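Local coordinates for protein caspase-1 subunit p19/18 (Spodoptera frugiperda, PDB 1M72) that probably acts as an executioner cysteine protease of insect apoptosis, a p19/p12 heterotetramer that cleaves the baculovirus inhibitor p35, at residues 85-90 with 127-132. Sequence-based numbering, arbitrary orientation.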
ATOM      1  N   LYS C  85       2.893  16.992  19.553  1.00 38.09           N
ATOM      2  CA  LYS C  85       2.027  18.099  19.950  1.00 41.23           C
ATOM      3  C   LYS C  85       1.381  18.784  18.745  1.00 39.63           C
ATOM      4  O   LYS C  85       0.168  18.969  18.713  1.00 39.51           O
ATOM      5  CB  LYS C  85       2.847  19.093  20.783  1.00 45.54           C
ATOM      6  CG  LYS C  85       2.597  20.566  20.537  1.00 53.26           C
ATOM      7  CD  LYS C  85       3.927  21.323  20.656  1.00 60.30           C
ATOM      8  CE  LYS C  85       3.733  22.838  20.738  1.00 64.92           C
ATOM      9  NZ  LYS C  85       2.942  23.359  19.584  1.00 66.45           N
ATOM     10  N   PHE C  86       2.193  19.174  17.766  1.00 37.95           N
ATOM     11  CA  PHE C  86       1.671  19.808  16.572  1.00 38.05           C
ATOM     12  C   PHE C  86       0.715  18.882  15.798  1.00 36.63           C
ATOM     13  O   PHE C  86      -0.227  19.352  15.181  1.00 36.12           O
ATOM     14  CB  PHE C  86       2.815  20.264  15.677  1.00 39.33           C
ATOM     15  CG  PHE C  86       3.521  21.506  16.184  1.00 48.10           C
ATOM     16  CD1 PHE C  86       2.846  22.735  16.251  1.00 50.22           C
ATOM     17  CD2 PHE C  86       4.866  21.463  16.577  1.00 48.90           C
ATOM     18  CE1 PHE C  86       3.516  23.897  16.696  1.00 51.75           C
ATOM     19  CE2 PHE C  86       5.541  22.622  17.029  1.00 49.51           C
ATOM     20  CZ  PHE C  86       4.870  23.830  17.085  1.00 50.47           C
ATOM     21  N   ILE C  87       0.961  17.577  15.844  1.00 32.57           N
ATOM     22  CA  ILE C  87       0.120  16.611  15.171  1.00 31.14           C
ATOM     23  C   ILE C  87      -1.247  16.628  15.839  1.00 32.86           C
ATOM     24  O   ILE C  87      -2.266  16.696  15.170  1.00 33.24           O
ATOM     25  CB  ILE C  87       0.746  15.190  15.249  1.00 31.10           C
ATOM     26  CG1 ILE C  87       1.892  15.070  14.238  1.00 29.71           C
ATOM     27  CG2 ILE C  87      -0.299  14.111  14.999  1.00 30.45           C
ATOM     28  CD1 ILE C  87       1.426  14.849  12.840  1.00 30.84           C
ATOM     29  N   GLN C  88      -1.270  16.567  17.166  1.00 34.35           N
ATOM     30  CA  GLN C  88      -2.523  16.586  17.887  1.00 34.52           C
ATOM     31  C   GLN C  88      -3.280  17.891  17.639  1.00 34.13           C
ATOM     32  O   GLN C  88      -4.482  17.887  17.415  1.00 34.09           O
ATOM     33  CB  GLN C  88      -2.284  16.397  19.384  1.00 37.76           C
ATOM     34  CG  GLN C  88      -1.682  15.058  19.763  1.00 41.39           C
ATOM     35  CD  GLN C  88      -2.185  14.546  21.119  1.00 47.82           C
ATOM     36  OE1 GLN C  88      -3.323  14.820  21.515  1.00 49.45           O
ATOM     37  NE2 GLN C  88      -1.347  13.774  21.823  1.00 48.07           N
ATOM     38  N   GLN C  89      -2.580  19.007  17.647  1.00 32.66           N
ATOM     39  CA  GLN C  89      -3.263  20.270  17.449  1.00 35.35           C
ATOM     40  C   GLN C  89      -3.840  20.336  16.042  1.00 36.67           C
ATOM     41  O   GLN C  89      -4.901  20.921  15.799  1.00 35.62           O
ATOM     42  CB  GLN C  89      -2.307  21.426  17.657  1.00 36.52           C
ATOM     43  CG  GLN C  89      -1.495  21.359  18.928  1.00 44.30           C
ATOM     44  CD  GLN C  89      -0.631  22.600  19.086  1.00 48.34           C
ATOM     45  OE1 GLN C  89      -0.039  23.085  18.107  1.00 51.24           O
ATOM     46  NE2 GLN C  89      -0.556  23.129  20.315  1.00 48.58           N
ATOM     47  N   THR C  90      -3.123  19.735  15.105  1.00 36.65           N
ATOM     48  CA  THR C  90      -3.589  19.719  13.744  1.00 36.17           C
ATOM     49  C   THR C  90      -4.856  18.857  13.700  1.00 37.24           C
ATOM     50  O   THR C  90      -5.846  19.225  13.050  1.00 36.37           O
ATOM     51  CB  THR C  90      -2.539  19.117  12.816  1.00 35.91           C
ATOM     52  OG1 THR C  90      -1.443  20.023  12.693  1.00 33.69           O
ATOM     53  CG2 THR C  90      -3.130  18.863  11.450  1.00 35.29           C
ATOM     54  N   TRP C 127      -0.422   9.247  11.736  1.00 19.63           N
ATOM     55  CA  TRP C 127      -1.789   9.155  11.275  1.00 21.50           C
ATOM     56  C   TRP C 127      -2.831   8.715  12.332  1.00 24.41           C
ATOM     57  O   TRP C 127      -4.054   8.847  12.105  1.00 22.38           O
ATOM     58  CB  TRP C 127      -1.827   8.232  10.045  1.00 22.97           C
ATOM     59  CG  TRP C 127      -1.171   6.877  10.197  1.00 22.77           C
ATOM     60  CD1 TRP C 127      -1.729   5.738  10.737  1.00 24.58           C
ATOM     61  CD2 TRP C 127       0.143   6.490   9.725  1.00 23.01           C
ATOM     62  NE1 TRP C 127      -0.848   4.682  10.615  1.00 23.15           N
ATOM     63  CE2 TRP C 127       0.303   5.119  10.006  1.00 20.47           C
ATOM     64  CE3 TRP C 127       1.193   7.178   9.084  1.00 23.12           C
ATOM     65  CZ2 TRP C 127       1.480   4.411   9.677  1.00 29.13           C
ATOM     66  CZ3 TRP C 127       2.359   6.475   8.757  1.00 27.83           C
ATOM     67  CH2 TRP C 127       2.492   5.100   9.058  1.00 27.87           C
ATOM     68  N   TYR C 128      -2.348   8.258  13.493  1.00 21.55           N
ATOM     69  CA  TYR C 128      -3.217   7.799  14.563  1.00 22.19           C
ATOM     70  C   TYR C 128      -4.358   8.768  14.901  1.00 24.03           C
ATOM     71  O   TYR C 128      -5.528   8.350  14.993  1.00 23.73           O
ATOM     72  CB  TYR C 128      -2.387   7.540  15.835  1.00 24.43           C
ATOM     73  CG  TYR C 128      -3.209   7.250  17.074  1.00 25.35           C
ATOM     74  CD1 TYR C 128      -3.827   5.991  17.266  1.00 26.66           C
ATOM     75  CD2 TYR C 128      -3.393   8.241  18.054  1.00 25.10           C
ATOM     76  CE1 TYR C 128      -4.618   5.738  18.426  1.00 26.88           C
ATOM     77  CE2 TYR C 128      -4.163   8.000  19.196  1.00 24.70           C
ATOM     78  CZ  TYR C 128      -4.767   6.763  19.371  1.00 25.91           C
ATOM     79  OH  TYR C 128      -5.512   6.562  20.492  1.00 32.93           O
ATOM     80  N   TYR C 129      -4.021  10.041  15.106  1.00 23.17           N
ATOM     81  CA  TYR C 129      -5.006  11.077  15.452  1.00 24.63           C
ATOM     82  C   TYR C 129      -5.922  11.568  14.330  1.00 24.30           C
ATOM     83  O   TYR C 129      -6.756  12.459  14.549  1.00 24.67           O
ATOM     84  CB  TYR C 129      -4.305  12.320  16.031  1.00 28.30           C
ATOM     85  CG  TYR C 129      -3.423  12.042  17.227  1.00 33.10           C
ATOM     86  CD1 TYR C 129      -2.055  11.799  17.063  1.00 34.33           C
ATOM     87  CD2 TYR C 129      -3.956  12.002  18.527  1.00 34.41           C
ATOM     88  CE1 TYR C 129      -1.237  11.529  18.150  1.00 36.61           C
ATOM     89  CE2 TYR C 129      -3.144  11.725  19.627  1.00 35.44           C
ATOM     90  CZ  TYR C 129      -1.786  11.490  19.424  1.00 36.98           C
ATOM     91  OH  TYR C 129      -0.962  11.192  20.474  1.00 40.14           O
ATOM     92  N   PHE C 130      -5.775  11.024  13.128  1.00 22.83           N
ATOM     93  CA  PHE C 130      -6.612  11.499  12.057  1.00 21.68           C
ATOM     94  C   PHE C 130      -7.683  10.527  11.603  1.00 22.66           C
ATOM     95  O   PHE C 130      -8.310  10.737  10.571  1.00 22.72           O
ATOM     96  CB  PHE C 130      -5.734  11.948  10.906  1.00 19.23           C
ATOM     97  CG  PHE C 130      -4.813  13.072  11.272  1.00 20.55           C
ATOM     98  CD1 PHE C 130      -5.305  14.379  11.413  1.00 18.04           C
ATOM     99  CD2 PHE C 130      -3.449  12.825  11.517  1.00 18.39           C
ATOM    100  CE1 PHE C 130      -4.437  15.434  11.797  1.00 22.25           C
ATOM    101  CE2 PHE C 130      -2.562  13.866  11.903  1.00 21.18           C
ATOM    102  CZ  PHE C 130      -3.045  15.168  12.045  1.00 21.54           C
ATOM    103  N   THR C 131      -7.897   9.450  12.353  1.00 21.66           N
ATOM    104  CA  THR C 131      -8.977   8.553  11.959  1.00 22.70           C
ATOM    105  C   THR C 131     -10.313   9.344  12.096  1.00 23.46           C
ATOM    106  O   THR C 131     -10.396  10.313  12.863  1.00 23.66           O
ATOM    107  CB  THR C 131      -8.961   7.243  12.793  1.00 25.38           C
ATOM    108  OG1 THR C 131      -9.018   7.545  14.200  1.00 27.24           O
ATOM    109  CG2 THR C 131      -7.686   6.402  12.442  1.00 17.49           C
ATOM    110  N   ALA C 132     -11.340   8.971  11.346  1.00 25.05           N
ATOM    111  CA  ALA C 132     -12.613   9.735  11.364  1.00 28.43           C
ATOM    112  C   ALA C 132     -13.228  10.016  12.733  1.00 29.13           C
ATOM    113  O   ALA C 132     -13.825  11.062  12.941  1.00 27.52           O
ATOM    114  CB  ALA C 132     -13.655   9.062  10.481  1.00 26.57           C
TER
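The helical segment 85-90 meets the type I turn Y128-T131 of 127-132 across 6.5 Å between the CA atoms of Q88 and Y129, and the turn presents two consecutive rings, Y129 and F130, to one flank of the helix. Q88 lies against a face of Y129: its CG sits 3.7 Å from the ring centroid, 17° off the normal, a CH-pi contact. A bend at chi2 (-146°) carries the amide over that side of the ring and past its rim toward the hydroxyl end, its plane 24° from the ring plane and Q88 CD 3.3 Å from Y129 CE2. Q88 NE2 also comes within 2.9 Å of Y129 OH, but at an angle too poor for a hydrogen bond; the amide nitrogen bonds instead to OD1 of N84, whose ND2 makes a weak hydrogen bond to Y129 OH. CD2 of Y128 lies over the opposite face of Y129. I87 reaches both rings with CG2, which its first torsion sets opposite the backbone N, 3.6 Å from Y129 CD1 and 3.8 Å from F130 CE2. T90 CG2 meets the edge of F130, 3.7 Å from F130 CE1. I87 and T90 pack on strand 31-39 and F130 on strand 143-148, so the contact joins helix 80-92 to the turn Y128-T131 on one side of the central sheet of the caspase fold, away from the probable catalytic residues H108 and C150.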